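Local coordinates for trypsin-resistant surface T6 protein (Streptococcus pyogenes serotype M6, PDB 4P0D), which probably serves as the backbone pilin of the pilus on the streptococcal surface, each copy being an elongated unit of modular Ig-like domains that repeats along the shaft, at residues A[149-154]-A[175-180]; A[210-215]-A[256-261]. The protein carries 1 engineered substitution. One frame throughout, in Å; residues are numbered along the deposited sequence. Where two conformers were deposited one is given.

Interaction 1. Residues A[149-154]-A[175-180]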
loop_
_atom_site.group_PDB
_atom_site.type_symbol
_atom_site.label_atom_id
_atom_site.label_comp_id
_atom_site.label_asym_id
_atom_site.label_seq_id
_atom_site.Cartn_x
_atom_site.Cartn_y
_atom_site.Cartn_z
ATOM N N SER A 149 2.048 10.269 5.593
ATOM C CA SER A 149 1.413 9.842 4.347
ATOM C C SER A 149 2.221 8.723 3.745
ATOM O O SER A 149 3.373 8.525 4.102
ATOM C CB SER A 149 1.339 10.978 3.332
ATOM O OG SER A 149 2.639 11.377 2.954
ATOM N N ILE A 150 1.592 7.995 2.835
ATOM C CA ILE A 150 2.274 6.985 2.046
ATOM C C ILE A 150 1.733 7.080 0.632
ATOM O O ILE A 150 0.526 7.208 0.455
ATOM C CB ILE A 150 2.065 5.575 2.618
ATOM C CG1 ILE A 150 2.866 4.547 1.824
ATOM C CG2 ILE A 150 0.593 5.177 2.628
ATOM C CD1 ILE A 150 2.734 3.148 2.386
ATOM N N THR A 151 2.634 7.026 -0.349
ATOM C CA THR A 151 2.285 7.109 -1.768
ATOM C C THR A 151 2.951 5.954 -2.498
ATOM O O THR A 151 4.161 5.757 -2.362
ATOM C CB THR A 151 2.782 8.434 -2.385
ATOM O OG1 THR A 151 2.276 9.528 -1.629
ATOM C CG2 THR A 151 2.327 8.608 -3.832
ATOM N N LYS A 152 2.161 5.190 -3.251
ATOM C CA LYS A 152 2.682 4.094 -4.034
ATOM C C LYS A 152 2.542 4.356 -5.527
ATOM O O LYS A 152 1.504 4.827 -6.003
ATOM C CB LYS A 152 1.997 2.777 -3.687
ATOM C CG LYS A 152 2.595 1.600 -4.460
ATOM C CD LYS A 152 2.401 0.253 -3.800
ATOM C CE LYS A 152 1.014 -0.301 -4.075
ATOM N NZ LYS A 152 0.915 -1.785 -3.975
ATOM N N LYS A 153 3.601 4.026 -6.256
ATOM C CA LYS A 153 3.614 4.139 -7.691
ATOM C C LYS A 153 4.033 2.806 -8.317
ATOM O O LYS A 153 4.721 2.002 -7.686
ATOM C CB LYS A 153 4.594 5.225 -8.119
ATOM C CG LYS A 153 4.154 6.660 -7.860
ATOM C CD LYS A 153 5.311 7.587 -8.220
ATOM C CE LYS A 153 5.093 9.021 -7.761
ATOM N NZ LYS A 153 4.475 9.866 -8.821
ATOM N N VAL A 154 3.607 2.594 -9.559
ATOM C CA VAL A 154 3.974 1.419 -10.324
ATOM C C VAL A 154 4.416 1.825 -11.728
ATOM O O VAL A 154 3.864 2.746 -12.325
ATOM C CB VAL A 154 2.860 0.340 -10.358
ATOM C CG1 VAL A 154 1.600 0.812 -11.071
ATOM C CG2 VAL A 154 3.377 -0.942 -10.988
ATOM N N SER A 175 7.155 1.377 -6.131
ATOM C CA SER A 175 7.942 2.298 -5.316
ATOM C C SER A 175 7.051 2.985 -4.280
ATOM O O SER A 175 5.911 3.365 -4.581
ATOM C CB SER A 175 8.648 3.327 -6.196
ATOM O OG SER A 175 7.725 4.134 -6.887
ATOM N N LEU A 176 7.573 3.105 -3.064
ATOM C CA LEU A 176 6.859 3.741 -1.976
ATOM C C LEU A 176 7.651 4.934 -1.503
ATOM O O LEU A 176 8.872 4.857 -1.355
ATOM C CB LEU A 176 6.703 2.789 -0.804
ATOM C CG LEU A 176 5.922 1.503 -0.977
ATOM C CD1 LEU A 176 6.043 0.652 0.286
ATOM C CD2 LEU A 176 4.462 1.801 -1.279
ATOM N N THR A 177 6.973 6.051 -1.283
ATOM C CA THR A 177 7.568 7.150 -0.519
ATOM C C THR A 177 6.611 7.484 0.618
ATOM O O THR A 177 5.415 7.199 0.534
ATOM C CB THR A 177 7.809 8.394 -1.370
ATOM O OG1 THR A 177 6.556 8.914 -1.801
ATOM C CG2 THR A 177 8.693 8.064 -2.600
ATOM N N PHE A 178 7.122 8.077 1.685
ATOM C CA PHE A 178 6.254 8.442 2.792
ATOM C C PHE A 178 6.751 9.612 3.618
ATOM O O PHE A 178 7.945 9.935 3.595
ATOM C CB PHE A 178 5.929 7.226 3.668
ATOM C CG PHE A 178 7.120 6.489 4.192
ATOM C CD1 PHE A 178 7.826 5.606 3.385
ATOM C CD2 PHE A 178 7.503 6.640 5.522
ATOM C CE1 PHE A 178 8.916 4.910 3.885
ATOM C CE2 PHE A 178 8.592 5.949 6.035
ATOM C CZ PHE A 178 9.297 5.082 5.214
ATOM N N GLU A 179 5.810 10.272 4.303
ATOM C CA GLU A 179 6.127 11.359 5.229
ATOM C C GLU A 179 6.042 10.797 6.632
ATOM O O GLU A 179 5.088 10.129 6.972
ATOM C CB GLU A 179 5.166 12.544 5.042
ATOM C CG GLU A 179 5.287 13.152 3.654
ATOM C CD GLU A 179 4.209 14.166 3.323
ATOM O OE1 GLU A 179 3.020 13.786 3.163
ATOM O OE2 GLU A 179 4.581 15.345 3.190
ATOM N N LEU A 180 7.073 11.047 7.429
ATOM C CA LEU A 180 7.163 10.492 8.770
ATOM C C LEU A 180 6.317 11.240 9.783
ATOM O O LEU A 180 6.123 12.444 9.665
ATOM C CB LEU A 180 8.610 10.524 9.252
ATOM C CG LEU A 180 9.598 9.643 8.491
ATOM C CD1 LEU A 180 11.017 10.020 8.846
ATOM C CD2 LEU A 180 9.356 8.179 8.815
HETATM O O HOH W 1 3.631 10.002 0.763
HETATM O O HOH W 2 7.556 2.710 -9.597
#
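Lys-152 and Leu-176 face each other as a non-hydrogen-bonded pair of two antiparallel strands, and the lysine lays its aliphatic length across the leucine. Starting at its root, Lys-152 CB lies 3.6 Å from Leu-176 CD2. Lys-152 CG, set anti to the backbone N (chi1 -177°), also meets that methyl and passes 3.8 Å from Ser-175 O. Lys-152 CD keeps to the same methyl, 3.6 Å from Leu-176 CD2. A bend at chi3 (81°) then carries CE and NZ away from the 175-180 strand, so the tip belongs elsewhere: NZ is covalently joined to CG of Asn-278 and hydrogen-bonded to Asp-196. Leucine suits this site because it offers the buried methylenes a purely apolar wall. Ile-150 extends that wall, its CD1 4.3 Å from Leu-176 CD2, and shares Ala-280 with both neighbours.

The other face, bearing Ser-149, Thr-151, Lys-153, Ser-175, Thr-177 and Glu-179, is polar and more exposed. One water gives a hydrogen to Ser-149 OG and is hydrogen-bonded to Thr-151 OG1 2.8 Å away, bridging two small hydroxyls on one strand. Backbone bonds tie the strands between these residues, for example Thr-151 N to Thr-177 O at 2.9 Å. Ser-149 OG also bonds Glu-179 OE1, though the very short modelled distance leaves its detail doubtful.

A lysine linked to an asparagine with an aspartate beside the amide, all set among apolar side chains, is the signature of the intramolecular isopeptide bond of Gram-positive pilin domains, here in the Cna-B-like domain.

Interaction 2. Residues A[210-215]-A[256-261]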
loop_
_atom_site.group_PDB
_atom_site.type_symbol
_atom_site.label_atom_id
_atom_site.label_comp_id
_atom_site.label_asym_id
_atom_site.label_seq_id
_atom_site.Cartn_x
_atom_site.Cartn_y
_atom_site.Cartn_z
ATOM N N THR A 210 14.424 -3.094 -2.290
ATOM C CA THR A 210 15.517 -2.181 -2.065
ATOM C C THR A 210 15.048 -1.021 -1.224
ATOM O O THR A 210 13.866 -0.688 -1.177
ATOM C CB THR A 210 16.111 -1.657 -3.391
ATOM O OG1 THR A 210 15.214 -0.702 -3.965
ATOM C CG2 THR A 210 16.325 -2.780 -4.370
ATOM N N VAL A 211 15.987 -0.405 -0.537
ATOM C CA VAL A 211 15.695 0.720 0.319
ATOM C C VAL A 211 16.795 1.745 0.056
ATOM O O VAL A 211 17.975 1.402 0.103
ATOM C CB VAL A 211 15.694 0.290 1.812
ATOM C CG1 VAL A 211 15.616 1.487 2.718
ATOM C CG2 VAL A 211 14.560 -0.672 2.119
ATOM N N GLU A 212 16.413 2.978 -0.273
ATOM C CA GLU A 212 17.345 4.097 -0.367
ATOM C C GLU A 212 17.035 5.027 0.794
ATOM O O GLU A 212 15.879 5.225 1.152
ATOM C CB GLU A 212 17.220 4.832 -1.717
ATOM C CG GLU A 212 17.943 6.185 -1.828
ATOM C CD GLU A 212 17.034 7.398 -1.598
ATOM O OE1 GLU A 212 16.038 7.515 -2.358
ATOM O OE2 GLU A 212 17.305 8.241 -0.683
ATOM N N TRP A 213 18.077 5.569 1.397
ATOM C CA TRP A 213 17.944 6.506 2.514
ATOM C C TRP A 213 19.149 7.445 2.453
ATOM O O TRP A 213 20.288 7.001 2.298
ATOM C CB TRP A 213 17.909 5.750 3.838
ATOM C CG TRP A 213 17.866 6.639 5.066
ATOM C CD1 TRP A 213 16.821 7.383 5.515
ATOM C CD2 TRP A 213 18.927 6.845 5.984
ATOM N NE1 TRP A 213 17.170 8.054 6.663
ATOM C CE2 TRP A 213 18.460 7.725 6.981
ATOM C CE3 TRP A 213 20.223 6.348 6.079
ATOM C CZ2 TRP A 213 19.257 8.133 8.049
ATOM C CZ3 TRP A 213 21.011 6.758 7.127
ATOM C CH2 TRP A 213 20.525 7.637 8.102
ATOM N N LYS A 214 18.875 8.741 2.543
ATOM C CA LYS A 214 19.898 9.782 2.388
ATOM C C LYS A 214 20.700 9.649 1.091
ATOM O O LYS A 214 21.885 9.937 1.067
ATOM C CB LYS A 214 20.846 9.781 3.598
ATOM C CG LYS A 214 20.173 10.242 4.882
ATOM C CD LYS A 214 21.154 10.882 5.854
ATOM C CE LYS A 214 22.337 9.975 6.136
ATOM N NZ LYS A 214 22.946 10.276 7.458
ATOM N N GLY A 215 20.057 9.199 0.019
ATOM C CA GLY A 215 20.724 9.061 -1.259
ATOM C C GLY A 215 21.744 7.932 -1.317
ATOM O O GLY A 215 22.616 7.940 -2.180
ATOM N N SER A 256 13.037 10.378 5.295
ATOM C CA SER A 256 12.276 9.164 4.952
ATOM C C SER A 256 13.029 8.301 3.961
ATOM O O SER A 256 13.511 8.810 2.970
ATOM C CB SER A 256 10.936 9.495 4.284
ATOM O OG SER A 256 10.131 10.255 5.141
ATOM N N PRO A 257 13.071 6.990 4.202
ATOM C CA PRO A 257 13.624 6.071 3.221
ATOM C C PRO A 257 12.666 5.917 2.042
ATOM O O PRO A 257 11.484 6.214 2.179
ATOM C CB PRO A 257 13.728 4.765 3.995
ATOM C CG PRO A 257 12.606 4.840 4.968
ATOM C CD PRO A 257 12.509 6.283 5.364
ATOM N N ASN A 258 13.194 5.507 0.890
ATOM C CA ASN A 258 12.404 5.245 -0.302
ATOM C C ASN A 258 12.537 3.746 -0.603
ATOM O O ASN A 258 13.645 3.206 -0.620
ATOM C CB ASN A 258 12.921 6.117 -1.456
ATOM C CG ASN A 258 12.699 7.611 -1.195
ATOM O OD1 ASN A 258 11.628 8.027 -0.729
ATOM N ND2 ASN A 258 13.719 8.415 -1.455
ATOM N N ILE A 259 11.396 3.067 -0.763
ATOM C CA ILE A 259 11.361 1.621 -0.869
ATOM C C ILE A 259 10.955 1.245 -2.296
ATOM O O ILE A 259 10.007 1.812 -2.831
ATOM C CB ILE A 259 10.348 1.024 0.149
ATOM C CG1 ILE A 259 10.685 1.468 1.581
ATOM C CG2 ILE A 259 10.282 -0.502 0.074
ATOM C CD1 ILE A 259 9.772 0.856 2.620
ATOM N N SER A 260 11.652 0.285 -2.891
ATOM C CA SER A 260 11.276 -0.245 -4.189
ATOM C C SER A 260 11.206 -1.763 -4.164
ATOM O O SER A 260 11.872 -2.417 -3.358
ATOM C CB SER A 260 12.256 0.248 -5.257
ATOM O OG SER A 260 12.089 1.635 -5.352
ATOM N N TYR A 261 10.366 -2.317 -5.026
ATOM C CA TYR A 261 10.255 -3.766 -5.163
ATOM C C TYR A 261 9.524 -4.139 -6.443
ATOM O O TYR A 261 8.896 -3.302 -7.081
ATOM C CB TYR A 261 9.575 -4.393 -3.950
ATOM C CG TYR A 261 8.349 -3.662 -3.465
ATOM C CD1 TYR A 261 8.453 -2.557 -2.621
ATOM C CD2 TYR A 261 7.074 -4.082 -3.840
ATOM C CE1 TYR A 261 7.318 -1.887 -2.166
ATOM C CE2 TYR A 261 5.942 -3.422 -3.397
ATOM C CZ TYR A 261 6.063 -2.342 -2.558
ATOM O OH TYR A 261 4.912 -1.713 -2.119
HETATM O O HOH W 3 14.480 1.980 -3.204
HETATM O O HOH W 4 16.047 9.321 1.678
#
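From Thr-210 to Glu-212 the chain runs antiparallel to Asn-258 to Ser-260, with short axes at 160°; the hydrogen-bonded pairs Thr-210/Ser-260 and Glu-212/Asn-258 flank the non-hydrogen-bonded Val-211/Ile-259. Glu-212 and Asn-258 lie side by side, and in the given one of two glutamate conformers Asn-258 ND2 donates to Glu-212 OE1 over 2.6 Å in a nearly straight bond (175°). The carboxylate oxygen lies in the amide plane and is approached on its syn side, somewhat out of its own plane. A bend at chi2 (-98°) turns the carboxylate back, so that Glu-212 OE2 accepts from Gly-215 N, 3.0 Å away, and from a water that also binds Ser-256 O and Lys-214 N. Lys-214 and Gly-215 both have positive phi, as in a type I' turn, and close the two-residue hairpin joining strands 202-213 and 216-220; a glutamate here thus ties the hairpin turn to the 256-261 segment. On the buried face Val-211 CG1 lies 4.0 Å from Pro-257 CB, for the proline conformer given; Val-211 also touches Leu-245, and Pro-257 touches Phe-247. Trp-213 turns its ring edge, at CD1, to Pro-257 N, while NE1 bonds Leu-252 O and Lys-214 CG covers one ring face.

In the fold
Strands 171-179 and 258-265 are neighbours, so interactions 1 and 2 are successive antiparallel pairings across the Cna-B-like domain, their centres about 10 Å apart. Leu-176 N bonds Ile-259 O between them, Ser-256 OG binds Phe-178 O, and Phe-178 packs on Pro-257. Both are partly buried, with a largely apolar inner face and a polar outer one, but their chemistry differs. Interaction 1 contributes the covalently linked Lys-152 to the interior; interaction 2 turns Val-211 and Ile-259 to the interior, and its polar face adds a glutamate-asparagine bond and a water at the hairpin turn. Asp-196 joins them, binding both Lys-152 NZ and Tyr-261 OH.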